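Local coordinates for conserved hypothetical membrane lipoprotein (Ureaplasma parvum, PDB 3K63), which is of unknown function but is a predicted membrane-associated lipoprotein, represented here by its lipoprotein-associated type-17 domain, at residues Phe17-Ala22 against Ile58-Phe63; Gln31-Gln36 against Gly102-Pro107; Leu64-Asp69 against Asn76-Leu81; Lys80-Leu85 against Tyr95-Val100. All coordinates share one frame; numbering follows the deposited sequence.

Contact 1: Phe17-Ala22 against Ile58-Phe63; sequences FDFKLA and IKIINF
Ile58 meets Phe17 with both of its branches. Its CG2 methyl sits over the centre of the Phe17 ring, 4.0 Å from the ring centroid and only 8° off the normal, a well-centred CH-pi contact, while the longer branch comes down on the same side, beyond the rim, with Ile58 CD1 3.7 Å from Phe17 CD1. Two residues on, Ile60 reaches both phenylalanines with one methyl. Its CG1 stands beside the backbone N, and the extended branch carries Ile60 CD1 to the edge of the Phe17 ring, 3.8 Å from Phe17 CE2, and to within 3.5 Å of Phe19 CD1.

The arrangement is that of two beta-sheets packed face to face: strand 17-21, paired with strand 45-49, lies over strand 56-64 of the three-stranded antiparallel sheet. The strand axes stay 9.3 Å apart at their closest and cross at -44°, a separation bridged by side chains alone.

Ile61 and Asn62 both face Ser82 in a classic beta bulge, and the next residue, Phe63, again points at the other strand. Its ring meets that of Phe19 obliquely, with centroids 5.2 Å apart and planes at 58°; Phe63 CZ hangs over the rim of one Phe19 face, 3.8 Å from Phe19 CE2. Farther round the Phe63 ring, Leu21 CD1 approaches Phe63 CE2 from the end of strand 17-21, and Ile37 of helix 34-40 touches both Leu21 and Phe63. Tyr41 meets the Phe63 ring edge-to-face.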
loop_
_atom_site.group_PDB
_atom_site.type_symbol
_atom_site.label_atom_id
_atom_site.label_comp_id
_atom_site.label_asym_id
_atom_site.label_seq_id
_atom_site.Cartn_x
_atom_site.Cartn_y
_atom_site.Cartn_z
ATOM N N PHE A 17 -6.447 -7.314 4.783
ATOM C CA PHE A 17 -5.162 -7.144 5.443
ATOM C C PHE A 17 -4.844 -5.687 5.720
ATOM O O PHE A 17 -5.504 -4.769 5.231
ATOM C CB PHE A 17 -4.027 -7.713 4.586
ATOM C CG PHE A 17 -3.694 -6.865 3.378
ATOM C CD1 PHE A 17 -4.599 -6.744 2.329
ATOM C CD2 PHE A 17 -2.479 -6.176 3.297
ATOM C CE1 PHE A 17 -4.308 -5.954 1.217
ATOM C CE2 PHE A 17 -2.179 -5.381 2.185
ATOM C CZ PHE A 17 -3.100 -5.273 1.141
ATOM N N ASP A 18 -3.803 -5.499 6.509
ATOM C CA ASP A 18 -3.313 -4.186 6.847
ATOM C C ASP A 18 -1.805 -4.329 6.827
ATOM O O ASP A 18 -1.277 -5.449 6.847
ATOM C CB ASP A 18 -3.773 -3.775 8.240
ATOM C CG ASP A 18 -5.198 -3.244 8.254
ATOM O OD1 ASP A 18 -5.540 -2.411 7.382
ATOM O OD2 ASP A 18 -5.978 -3.646 9.151
ATOM N N PHE A 19 -1.105 -3.207 6.757
ATOM C CA PHE A 19 0.341 -3.255 6.762
ATOM C C PHE A 19 0.830 -2.216 7.743
ATOM O O PHE A 19 0.113 -1.282 8.110
ATOM C CB PHE A 19 0.926 -2.969 5.371
ATOM C CG PHE A 19 0.658 -1.581 4.867
ATOM C CD1 PHE A 19 -0.396 -1.336 3.988
ATOM C CD2 PHE A 19 1.455 -0.514 5.270
ATOM C CE1 PHE A 19 -0.654 -0.050 3.513
ATOM C CE2 PHE A 19 1.214 0.780 4.807
ATOM C CZ PHE A 19 0.155 1.015 3.924
ATOM N N LYS A 20 2.058 -2.396 8.182
ATOM C CA LYS A 20 2.652 -1.468 9.095
ATOM C C LYS A 20 4.081 -1.421 8.592
ATOM O O LYS A 20 4.644 -2.445 8.208
ATOM C CB LYS A 20 2.561 -2.016 10.520
ATOM C CG LYS A 20 2.362 -0.923 11.564
ATOM C CD LYS A 20 2.088 -1.439 12.983
ATOM C CE LYS A 20 3.370 -1.906 13.671
ATOM N NZ LYS A 20 3.080 -2.416 15.045
ATOM N N LEU A 21 4.643 -0.221 8.553
ATOM C CA LEU A 21 6.003 -0.031 8.079
ATOM C C LEU A 21 7.000 -0.004 9.225
ATOM O O LEU A 21 6.809 0.691 10.229
ATOM C CB LEU A 21 6.112 1.272 7.293
ATOM C CG LEU A 21 5.980 1.226 5.771
ATOM C CD1 LEU A 21 4.591 0.797 5.361
ATOM C CD2 LEU A 21 6.315 2.621 5.212
ATOM N N ALA A 22 8.072 -0.765 9.068
ATOM C CA ALA A 22 9.113 -0.828 10.081
ATOM C C ALA A 22 9.620 0.557 10.497
ATOM O O ALA A 22 10.166 0.726 11.591
ATOM C CB ALA A 22 10.280 -1.668 9.569
ATOM N N ILE A 58 -0.340 -12.504 0.800
ATOM C CA ILE A 58 -0.329 -11.144 0.284
ATOM C C ILE A 58 0.930 -10.402 0.690
ATOM O O ILE A 58 1.210 -10.257 1.882
ATOM C CB ILE A 58 -1.478 -10.322 0.843
ATOM C CG1 ILE A 58 -2.837 -10.897 0.436
ATOM C CG2 ILE A 58 -1.322 -8.895 0.372
ATOM C CD1 ILE A 58 -4.022 -10.142 1.085
ATOM N N LYS A 59 1.664 -9.908 -0.302
ATOM C CA LYS A 59 2.880 -9.129 -0.059
ATOM C C LYS A 59 2.780 -7.821 -0.811
ATOM O O LYS A 59 2.272 -7.779 -1.930
ATOM C CB LYS A 59 4.113 -9.840 -0.591
ATOM C CG LYS A 59 4.636 -11.015 0.235
ATOM C CD LYS A 59 5.032 -10.609 1.649
ATOM C CE LYS A 59 5.758 -11.758 2.357
ATOM N NZ LYS A 59 4.977 -13.032 2.404
ATOM N N ILE A 60 3.237 -6.737 -0.205
ATOM C CA ILE A 60 3.243 -5.467 -0.914
ATOM C C ILE A 60 4.710 -5.387 -1.331
ATOM O O ILE A 60 5.592 -5.276 -0.488
ATOM C CB ILE A 60 2.914 -4.304 0.013
ATOM C CG1 ILE A 60 1.435 -4.369 0.395
ATOM C CG2 ILE A 60 3.272 -2.981 -0.661
ATOM C CD1 ILE A 60 1.027 -3.398 1.529
ATOM N N ILE A 61 4.997 -5.469 -2.619
ATOM C CA ILE A 61 6.394 -5.419 -3.032
ATOM C C ILE A 61 6.872 -3.996 -3.381
ATOM O O ILE A 61 8.079 -3.716 -3.318
ATOM C CB ILE A 61 6.655 -6.427 -4.200
ATOM C CG1 ILE A 61 5.930 -5.996 -5.474
ATOM C CG2 ILE A 61 6.170 -7.804 -3.793
ATOM C CD1 ILE A 61 6.164 -6.974 -6.667
ATOM N N ASN A 62 5.922 -3.108 -3.708
ATOM C CA ASN A 62 6.235 -1.706 -4.044
ATOM C C ASN A 62 5.088 -0.756 -3.780
ATOM O O ASN A 62 3.927 -1.124 -3.919
ATOM C CB ASN A 62 6.606 -1.533 -5.517
ATOM C CG ASN A 62 7.899 -2.220 -5.876
ATOM O OD1 ASN A 62 7.893 -3.300 -6.468
ATOM N ND2 ASN A 62 9.024 -1.612 -5.501
ATOM N N PHE A 63 5.419 0.461 -3.377
ATOM C CA PHE A 63 4.423 1.494 -3.172
ATOM C C PHE A 63 4.736 2.473 -4.316
ATOM O O PHE A 63 5.888 2.868 -4.518
ATOM C CB PHE A 63 4.621 2.180 -1.827
ATOM C CG PHE A 63 4.062 1.417 -0.654
ATOM C CD1 PHE A 63 2.694 1.364 -0.430
ATOM C CD2 PHE A 63 4.907 0.759 0.236
ATOM C CE1 PHE A 63 2.182 0.670 0.662
ATOM C CE2 PHE A 63 4.401 0.070 1.320
ATOM C CZ PHE A 63 3.040 0.023 1.531
#

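Contact 2: Gln31-Gln36 against Gly102-Pro107; sequences QLLPSQ and GFKSNP
Leu32 and Lys104 bring two irregular backbones together where the chain enters helix 34-40. Lys104 N donates to Leu32 O at 3.0 Å, a weak bond bent to 128° at the hydrogen, and the CA atoms of Leu33 and Lys104 come within 4.6 Å. This is a loop crossing a helix N-terminus: Leu33 holds the N-cap position, and its own N-H is turned back to Gln36 OE1 in a nearly straight bond of 2.6 Å. Gln36 therefore ties its side chain to the N-cap residue just before its helix.

Among the side chains, Lys104 spends its aliphatic part on the contact. CG stands anti to the backbone N (chi1 179°) and the chain runs out extended, laying CB against the Leu32 carbonyl and bringing Lys104 CD to 3.7 Å from Gln31 O. Leu33 CD2 packs beside Lys104 CG and over Ser105 CA. Phe103 touches this segment mainly through its CB, 3.4 Å from Leu32 O, while the ring leads away toward Ile37 and Leu79. Pro34 lies obliquely across Phe103, its CG 4.0 Å from Phe103 CB; next to it on the proline ring, Pro34 CD rests 3.2 Å from Lys104 O.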
loop_
_atom_site.group_PDB
_atom_site.type_symbol
_atom_site.label_atom_id
_atom_site.label_comp_id
_atom_site.label_asym_id
_atom_site.label_seq_id
_atom_site.Cartn_x
_atom_site.Cartn_y
_atom_site.Cartn_z
ATOM N N GLN A 31 -2.139 9.376 9.145
ATOM C CA GLN A 31 -1.155 10.269 9.759
ATOM C C GLN A 31 0.122 10.218 8.902
ATOM O O GLN A 31 1.139 10.851 9.216
ATOM C CB GLN A 31 -0.837 9.827 11.195
ATOM C CG GLN A 31 -1.995 10.020 12.174
ATOM C CD GLN A 31 -1.763 9.323 13.516
ATOM O OE1 GLN A 31 -0.819 8.539 13.672
ATOM N NE2 GLN A 31 -2.634 9.599 14.489
ATOM N N LEU A 32 0.052 9.475 7.796
ATOM C CA LEU A 32 1.200 9.317 6.902
ATOM C C LEU A 32 0.974 9.779 5.478
ATOM O O LEU A 32 0.073 9.313 4.792
ATOM C CB LEU A 32 1.646 7.861 6.867
ATOM C CG LEU A 32 2.289 7.311 8.131
ATOM C CD1 LEU A 32 2.379 5.813 7.996
ATOM C CD2 LEU A 32 3.662 7.932 8.349
ATOM N N LEU A 33 1.813 10.699 5.032
ATOM C CA LEU A 33 1.711 11.196 3.670
ATOM C C LEU A 33 2.174 10.094 2.716
ATOM O O LEU A 33 3.069 9.311 3.049
ATOM C CB LEU A 33 2.609 12.415 3.491
ATOM C CG LEU A 33 2.165 13.743 4.108
ATOM C CD1 LEU A 33 3.368 14.674 4.226
ATOM C CD2 LEU A 33 1.050 14.374 3.259
ATOM N N PRO A 34 1.550 9.994 1.536
ATOM C CA PRO A 34 2.008 8.945 0.632
ATOM C C PRO A 34 3.515 9.008 0.426
ATOM O O PRO A 34 4.175 7.969 0.402
ATOM C CB PRO A 34 1.225 9.224 -0.641
ATOM C CG PRO A 34 -0.118 9.618 -0.076
ATOM C CD PRO A 34 0.248 10.531 1.103
ATOM N N SER A 35 4.063 10.219 0.311
ATOM C CA SER A 35 5.499 10.388 0.088
ATOM C C SER A 35 6.348 9.800 1.208
ATOM O O SER A 35 7.407 9.245 0.941
ATOM C CB SER A 35 5.841 11.868 -0.140
ATOM O OG SER A 35 5.512 12.667 0.983
ATOM N N GLN A 36 5.895 9.912 2.451
ATOM C CA GLN A 36 6.631 9.341 3.581
ATOM C C GLN A 36 6.719 7.814 3.440
ATOM O O GLN A 36 7.774 7.218 3.650
ATOM C CB GLN A 36 5.935 9.671 4.910
ATOM C CG GLN A 36 5.915 11.147 5.291
ATOM C CD GLN A 36 5.074 11.398 6.518
ATOM O OE1 GLN A 36 3.839 11.484 6.445
ATOM N NE2 GLN A 36 5.735 11.486 7.666
ATOM N N GLY A 102 -6.980 7.285 1.735
ATOM C CA GLY A 102 -7.153 7.353 3.173
ATOM C C GLY A 102 -5.870 7.688 3.910
ATOM O O GLY A 102 -5.812 7.618 5.149
ATOM N N PHE A 103 -4.823 8.002 3.157
ATOM C CA PHE A 103 -3.555 8.359 3.769
ATOM C C PHE A 103 -3.590 9.862 4.011
ATOM O O PHE A 103 -4.435 10.571 3.458
ATOM C CB PHE A 103 -2.405 8.005 2.835
ATOM C CG PHE A 103 -2.243 6.534 2.609
ATOM C CD1 PHE A 103 -1.648 5.728 3.576
ATOM C CD2 PHE A 103 -2.719 5.942 1.441
ATOM C CE1 PHE A 103 -1.534 4.351 3.383
ATOM C CE2 PHE A 103 -2.607 4.564 1.245
ATOM C CZ PHE A 103 -2.015 3.769 2.216
ATOM N N LYS A 104 -2.700 10.354 4.861
ATOM C CA LYS A 104 -2.652 11.783 5.134
ATOM C C LYS A 104 -2.487 12.564 3.831
ATOM O O LYS A 104 -1.910 12.064 2.864
ATOM C CB LYS A 104 -1.492 12.094 6.068
ATOM C CG LYS A 104 -1.363 13.559 6.381
ATOM C CD LYS A 104 -0.623 13.750 7.684
ATOM C CE LYS A 104 -0.471 15.217 8.016
ATOM N NZ LYS A 104 0.351 15.408 9.242
ATOM N N SER A 105 -3.001 13.789 3.795
ATOM C CA SER A 105 -2.890 14.630 2.596
ATOM C C SER A 105 -2.888 16.113 2.957
ATOM O O SER A 105 -3.245 16.492 4.074
ATOM C CB SER A 105 -4.059 14.352 1.657
ATOM O OG SER A 105 -5.280 14.702 2.283
ATOM N N ASN A 106 -2.448 16.939 2.015
ATOM C CA ASN A 106 -2.427 18.381 2.196
ATOM C C ASN A 106 -2.769 18.921 0.811
ATOM O O ASN A 106 -2.258 18.428 -0.200
ATOM C CB ASN A 106 -1.048 18.861 2.686
ATOM C CG ASN A 106 -0.114 19.264 1.561
ATOM O OD1 ASN A 106 0.524 18.422 0.926
ATOM N ND2 ASN A 106 -0.015 20.575 1.322
ATOM N N PRO A 107 -3.635 19.941 0.747
ATOM C CA PRO A 107 -4.099 20.585 -0.490
ATOM C C PRO A 107 -3.094 20.947 -1.591
ATOM O O PRO A 107 -3.472 20.993 -2.755
ATOM C CB PRO A 107 -4.859 21.797 0.033
ATOM C CG PRO A 107 -4.027 22.188 1.214
ATOM C CD PRO A 107 -3.782 20.860 1.889
#

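Contact 3: Leu64-Asp69 against Asn76-Leu81; sequences LYPDGD and NGTLKL
Leu64 and Lys80 form an antiparallel hydrogen-bonded pair, the last pairing at this end of strands 56-64 and 79-87 before the first strand leaves the sheet. The connection between the two antiparallel strands runs through a type I beta turn from Tyr65 to Gly68 and helix 70-76, and returns through Gly77, the first residue to leave the helix, with positive phi. Both backbone groups of each partner are used. Leu64 N gives its hydrogen to Lys80 O at 2.8 Å, and Lys80 N returns one to Leu64 O at 2.7 Å; the latter donor lies nearly on the carbonyl axis, with a C=O...N angle of 163°. On the other edge of the returning segment, Gly77 bonds through its backbone to Phe103 and Leu79 to Val100.

Past this pair the lysine side chain takes over. Lys80 leaves the backbone with CG anti to N, then bends at chi3 (-72°), which swings its ammonium back over the turn. There Lys80 NZ donates to Pro66 O at 3.1 Å, in the plane of that carbonyl and on one of its lone pairs. Asp67 would add only a distant electrostatic pull, as its carboxylate is not in contact with the ammonium, and Asp67 OD2 bonds instead to Ser72 OG.

Within the turn, Tyr65 O receives the Gly68 N-H. At the helix end, Thr78 OG1 donates to Asn76 O from well above the carbonyl plane, not on a lone pair, at 2.8 Å. The Thr78 methyl, anti to the backbone N, faces the proline: Pro66 CG comes obliquely to 3.5 Å from Thr78 CG2.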
loop_
_atom_site.group_PDB
_atom_site.type_symbol
_atom_site.label_atom_id
_atom_site.label_comp_id
_atom_site.label_asym_id
_atom_site.label_seq_id
_atom_site.Cartn_x
_atom_site.Cartn_y
_atom_site.Cartn_z
ATOM N N LEU A 64 3.719 2.856 -5.073
ATOM C CA LEU A 64 3.922 3.777 -6.178
ATOM C C LEU A 64 2.911 4.900 -6.136
ATOM O O LEU A 64 1.803 4.718 -5.643
ATOM C CB LEU A 64 3.781 3.036 -7.495
ATOM C CG LEU A 64 4.750 1.886 -7.771
ATOM C CD1 LEU A 64 4.275 1.076 -8.978
ATOM C CD2 LEU A 64 6.147 2.442 -7.987
ATOM N N TYR A 65 3.296 6.064 -6.645
ATOM C CA TYR A 65 2.391 7.206 -6.696
ATOM C C TYR A 65 1.455 6.878 -7.848
ATOM O O TYR A 65 1.894 6.408 -8.906
ATOM C CB TYR A 65 3.157 8.488 -7.004
ATOM C CG TYR A 65 4.134 8.871 -5.911
ATOM C CD1 TYR A 65 3.733 8.915 -4.569
ATOM C CD2 TYR A 65 5.453 9.218 -6.207
ATOM C CE1 TYR A 65 4.619 9.301 -3.551
ATOM C CE2 TYR A 65 6.342 9.603 -5.188
ATOM C CZ TYR A 65 5.909 9.647 -3.869
ATOM O OH TYR A 65 6.749 10.088 -2.873
ATOM N N PRO A 66 0.153 7.111 -7.671
ATOM C CA PRO A 66 -0.769 6.796 -8.763
ATOM C C PRO A 66 -0.375 7.413 -10.098
ATOM O O PRO A 66 -0.436 6.743 -11.135
ATOM C CB PRO A 66 -2.098 7.317 -8.241
ATOM C CG PRO A 66 -1.953 7.095 -6.741
ATOM C CD PRO A 66 -0.571 7.643 -6.508
ATOM N N ASP A 67 0.037 8.678 -10.075
ATOM C CA ASP A 67 0.426 9.358 -11.303
ATOM C C ASP A 67 1.912 9.469 -11.553
ATOM O O ASP A 67 2.318 10.124 -12.509
ATOM C CB ASP A 67 -0.148 10.767 -11.342
ATOM C CG ASP A 67 -1.644 10.779 -11.285
ATOM O OD1 ASP A 67 -2.255 9.800 -11.773
ATOM O OD2 ASP A 67 -2.208 11.770 -10.769
ATOM N N GLY A 68 2.737 8.873 -10.702
ATOM C CA GLY A 68 4.164 8.980 -10.935
ATOM C C GLY A 68 4.879 10.091 -10.179
ATOM O O GLY A 68 6.107 10.171 -10.250
ATOM N N ASP A 69 4.149 10.968 -9.488
ATOM C CA ASP A 69 4.818 12.031 -8.748
ATOM C C ASP A 69 4.109 12.314 -7.422
ATOM O O ASP A 69 2.878 12.370 -7.362
ATOM C CB ASP A 69 4.906 13.309 -9.606
ATOM C CG ASP A 69 3.773 14.304 -9.333
ATOM O OD1 ASP A 69 2.610 14.037 -9.724
ATOM O OD2 ASP A 69 4.063 15.368 -8.730
ATOM N N ASN A 76 -4.215 13.745 -2.884
ATOM C CA ASN A 76 -5.319 12.787 -2.739
ATOM C C ASN A 76 -5.092 11.772 -1.613
ATOM O O ASN A 76 -5.934 10.911 -1.385
ATOM C CB ASN A 76 -5.526 12.009 -4.044
ATOM C CG ASN A 76 -5.682 12.910 -5.252
ATOM O OD1 ASN A 76 -5.184 12.599 -6.338
ATOM N ND2 ASN A 76 -6.385 14.024 -5.079
ATOM N N GLY A 77 -3.963 11.865 -0.916
ATOM C CA GLY A 77 -3.689 10.914 0.151
ATOM C C GLY A 77 -3.881 9.502 -0.381
ATOM O O GLY A 77 -4.450 8.627 0.283
ATOM N N THR A 78 -3.364 9.292 -1.589
ATOM C CA THR A 78 -3.467 8.025 -2.294
ATOM C C THR A 78 -2.140 7.349 -2.652
ATOM O O THR A 78 -1.112 8.007 -2.790
ATOM C CB THR A 78 -4.252 8.246 -3.572
ATOM O OG1 THR A 78 -5.511 8.852 -3.252
ATOM C CG2 THR A 78 -4.474 6.938 -4.302
ATOM N N LEU A 79 -2.176 6.027 -2.789
ATOM C CA LEU A 79 -0.996 5.249 -3.149
ATOM C C LEU A 79 -1.445 4.085 -4.009
ATOM O O LEU A 79 -2.602 3.658 -3.952
ATOM C CB LEU A 79 -0.287 4.700 -1.909
ATOM C CG LEU A 79 0.668 5.577 -1.098
ATOM C CD1 LEU A 79 0.917 4.894 0.241
ATOM C CD2 LEU A 79 1.976 5.797 -1.837
ATOM N N LYS A 80 -0.530 3.585 -4.823
ATOM C CA LYS A 80 -0.798 2.460 -5.693
ATOM C C LYS A 80 0.046 1.347 -5.083
ATOM O O LYS A 80 1.278 1.422 -5.058
ATOM C CB LYS A 80 -0.325 2.807 -7.103
ATOM C CG LYS A 80 -0.690 1.782 -8.171
ATOM C CD LYS A 80 -0.373 2.227 -9.623
ATOM C CE LYS A 80 -1.344 3.308 -10.096
ATOM N NZ LYS A 80 -1.119 3.726 -11.518
ATOM N N LEU A 81 -0.618 0.333 -4.549
ATOM C CA LEU A 81 0.071 -0.793 -3.932
ATOM C C LEU A 81 0.342 -1.913 -4.929
ATOM O O LEU A 81 -0.581 -2.515 -5.483
ATOM C CB LEU A 81 -0.756 -1.351 -2.781
ATOM C CG LEU A 81 -0.522 -0.783 -1.387
ATOM C CD1 LEU A 81 -0.912 0.676 -1.361
ATOM C CD2 LEU A 81 -1.333 -1.593 -0.363
#

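Contact 4: Lys80-Leu85 against Tyr95-Val100; sequences KLSLML and YKLLEV
Leu81 and Leu98 anchor the regular antiparallel pairing of a beta hairpin, strands 79-87 and 93-100. Four backbone hydrogen bonds cross it. Leu81 and Leu98 exchange two, with Leu81 N to Leu98 O at 2.8 Å, and Leu83 and Lys96 exchange two more, with Leu83 N to Lys96 O at 2.7 Å. CA-H...O contacts supplement them: Leu97 CA approaches Leu81 O between the two pairs, and Tyr95 CA approaches Leu83 O beyond the second.

Apolar packing on the face of Leu81 and Leu83 runs diagonally. Leu81 CD1 meets Val100 CG2 at 3.8 Å with the side chains at about a right angle, and Leu83 CD1 rests on Leu98 CB. On the same face Ile60 of the adjacent strand 56-64 packs against Leu81 and Leu83.

On the reverse face, Lys80 and Glu99 cross without their charged atoms touching, the ammonium being bonded to Pro66 O. In the middle, Leu97 CD2 lies against Ser82 CB and OG. At the far end Met84, a selenomethionine, runs alongside Tyr95 in an oblique Met-aromatic contact, its SE 5.1 Å from the ring centroid, and CG anti to the backbone N (chi1 -179°) places Met84 CG 3.7 Å from Tyr95 CE2.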
loop_
_atom_site.group_PDB
_atom_site.type_symbol
_atom_site.label_atom_id
_atom_site.label_comp_id
_atom_site.label_asym_id
_atom_site.label_seq_id
_atom_site.Cartn_x
_atom_site.Cartn_y
_atom_site.Cartn_z
ATOM N N LYS A 80 -0.530 3.585 -4.823
ATOM C CA LYS A 80 -0.798 2.460 -5.693
ATOM C C LYS A 80 0.046 1.347 -5.083
ATOM O O LYS A 80 1.278 1.422 -5.058
ATOM C CB LYS A 80 -0.325 2.807 -7.103
ATOM C CG LYS A 80 -0.690 1.782 -8.171
ATOM C CD LYS A 80 -0.373 2.227 -9.623
ATOM C CE LYS A 80 -1.344 3.308 -10.096
ATOM N NZ LYS A 80 -1.119 3.726 -11.518
ATOM N N LEU A 81 -0.618 0.333 -4.549
ATOM C CA LEU A 81 0.071 -0.793 -3.932
ATOM C C LEU A 81 0.342 -1.913 -4.929
ATOM O O LEU A 81 -0.581 -2.515 -5.483
ATOM C CB LEU A 81 -0.756 -1.351 -2.781
ATOM C CG LEU A 81 -0.522 -0.783 -1.387
ATOM C CD1 LEU A 81 -0.912 0.676 -1.361
ATOM C CD2 LEU A 81 -1.333 -1.593 -0.363
ATOM N N SER A 82 1.611 -2.197 -5.163
ATOM C CA SER A 82 1.966 -3.254 -6.087
ATOM C C SER A 82 2.014 -4.513 -5.222
ATOM O O SER A 82 2.852 -4.619 -4.326
ATOM C CB SER A 82 3.326 -2.956 -6.708
ATOM O OG SER A 82 3.665 -3.897 -7.704
ATOM N N LEU A 83 1.114 -5.460 -5.496
ATOM C CA LEU A 83 1.012 -6.688 -4.718
ATOM C C LEU A 83 1.481 -7.963 -5.373
ATOM O O LEU A 83 1.451 -8.108 -6.598
ATOM C CB LEU A 83 -0.433 -6.906 -4.313
ATOM C CG LEU A 83 -1.165 -5.748 -3.654
ATOM C CD1 LEU A 83 -2.667 -6.034 -3.665
ATOM C CD2 LEU A 83 -0.641 -5.569 -2.242
HETATM N N MSE A 84 1.925 -8.895 -4.539
HETATM C CA MSE A 84 2.322 -10.200 -5.025
HETATM C C MSE A 84 1.378 -11.135 -4.283
HETATM O O MSE A 84 1.362 -11.157 -3.053
HETATM C CB MSE A 84 3.761 -10.528 -4.662
HETATM C CG MSE A 84 4.199 -11.867 -5.184
HETATM SE SE MSE A 84 6.059 -12.259 -4.919
HETATM C CE MSE A 84 6.007 -12.330 -2.980
ATOM N N LEU A 85 0.569 -11.877 -5.026
ATOM C CA LEU A 85 -0.394 -12.797 -4.424
ATOM C C LEU A 85 -0.031 -14.242 -4.735
ATOM O O LEU A 85 0.023 -14.638 -5.905
ATOM C CB LEU A 85 -1.799 -12.485 -4.952
ATOM C CG LEU A 85 -2.219 -11.014 -4.858
ATOM C CD1 LEU A 85 -3.525 -10.789 -5.591
ATOM C CD2 LEU A 85 -2.349 -10.620 -3.405
ATOM N N TYR A 95 0.515 -11.141 -9.684
ATOM C CA TYR A 95 0.775 -9.758 -9.319
ATOM C C TYR A 95 -0.472 -8.914 -9.536
ATOM O O TYR A 95 -1.262 -9.183 -10.432
ATOM C CB TYR A 95 1.946 -9.222 -10.131
ATOM C CG TYR A 95 3.246 -9.903 -9.776
ATOM C CD1 TYR A 95 3.688 -11.038 -10.465
ATOM C CD2 TYR A 95 4.011 -9.445 -8.715
ATOM C CE1 TYR A 95 4.866 -11.697 -10.094
ATOM C CE2 TYR A 95 5.180 -10.092 -8.338
ATOM C CZ TYR A 95 5.603 -11.214 -9.027
ATOM O OH TYR A 95 6.761 -11.838 -8.622
ATOM N N LYS A 96 -0.659 -7.898 -8.708
ATOM C CA LYS A 96 -1.833 -7.054 -8.829
ATOM C C LYS A 96 -1.589 -5.677 -8.245
ATOM O O LYS A 96 -1.070 -5.543 -7.137
ATOM C CB LYS A 96 -3.022 -7.689 -8.110
ATOM C CG LYS A 96 -4.334 -6.944 -8.323
ATOM C CD LYS A 96 -5.442 -7.475 -7.426
ATOM C CE LYS A 96 -6.787 -7.474 -8.154
ATOM N NZ LYS A 96 -7.121 -6.160 -8.803
ATOM N N LEU A 97 -1.963 -4.654 -9.003
ATOM C CA LEU A 97 -1.813 -3.280 -8.550
ATOM C C LEU A 97 -3.156 -2.877 -7.941
ATOM O O LEU A 97 -4.192 -3.073 -8.560
ATOM C CB LEU A 97 -1.447 -2.381 -9.734
ATOM C CG LEU A 97 -0.126 -2.761 -10.418
ATOM C CD1 LEU A 97 -0.001 -1.993 -11.724
ATOM C CD2 LEU A 97 1.060 -2.454 -9.516
ATOM N N LEU A 98 -3.139 -2.335 -6.729
ATOM C CA LEU A 98 -4.368 -1.933 -6.049
ATOM C C LEU A 98 -4.240 -0.491 -5.575
ATOM O O LEU A 98 -3.308 -0.158 -4.847
ATOM C CB LEU A 98 -4.622 -2.848 -4.846
ATOM C CG LEU A 98 -5.657 -2.439 -3.799
ATOM C CD1 LEU A 98 -7.046 -2.636 -4.335
ATOM C CD2 LEU A 98 -5.471 -3.281 -2.564
ATOM N N GLU A 99 -5.175 0.365 -5.966
ATOM C CA GLU A 99 -5.107 1.763 -5.562
ATOM C C GLU A 99 -5.874 2.042 -4.274
ATOM O O GLU A 99 -7.083 1.841 -4.227
ATOM C CB GLU A 99 -5.649 2.642 -6.684
ATOM C CG GLU A 99 -5.491 4.124 -6.439
ATOM C CD GLU A 99 -5.653 4.924 -7.714
ATOM O OE1 GLU A 99 -4.938 4.617 -8.696
ATOM O OE2 GLU A 99 -6.491 5.852 -7.727
ATOM N N VAL A 100 -5.188 2.509 -3.230
ATOM C CA VAL A 100 -5.880 2.794 -1.978
ATOM C C VAL A 100 -5.689 4.224 -1.505
ATOM O O VAL A 100 -4.630 4.826 -1.689
ATOM C CB VAL A 100 -5.442 1.851 -0.859
ATOM C CG1 VAL A 100 -5.322 0.451 -1.403
ATOM C CG2 VAL A 100 -4.146 2.312 -0.263
#

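In the fold
From the N terminus, strand 17-21 opens contact 1 and residues 31-36 then open contact 2. Contact 1 closes at 58-63, before contact 2 does, so the two cross along the chain; Phe19 and Phe103 also pack directly. Contact 3 follows, closing the short loop through helix 70-76, and the strand on which it ends begins contact 4, the two sharing Lys80 and Leu81. Contacts 3 and 4 both nest inside the long loop that contact 2 closes at 102-107. Contacts 3 and 4 pair strands of the three-stranded sheet, contact 1 sets the two-stranded sheet over it, and contact 2 binds the segment after the last strand to the start of helix 34-40.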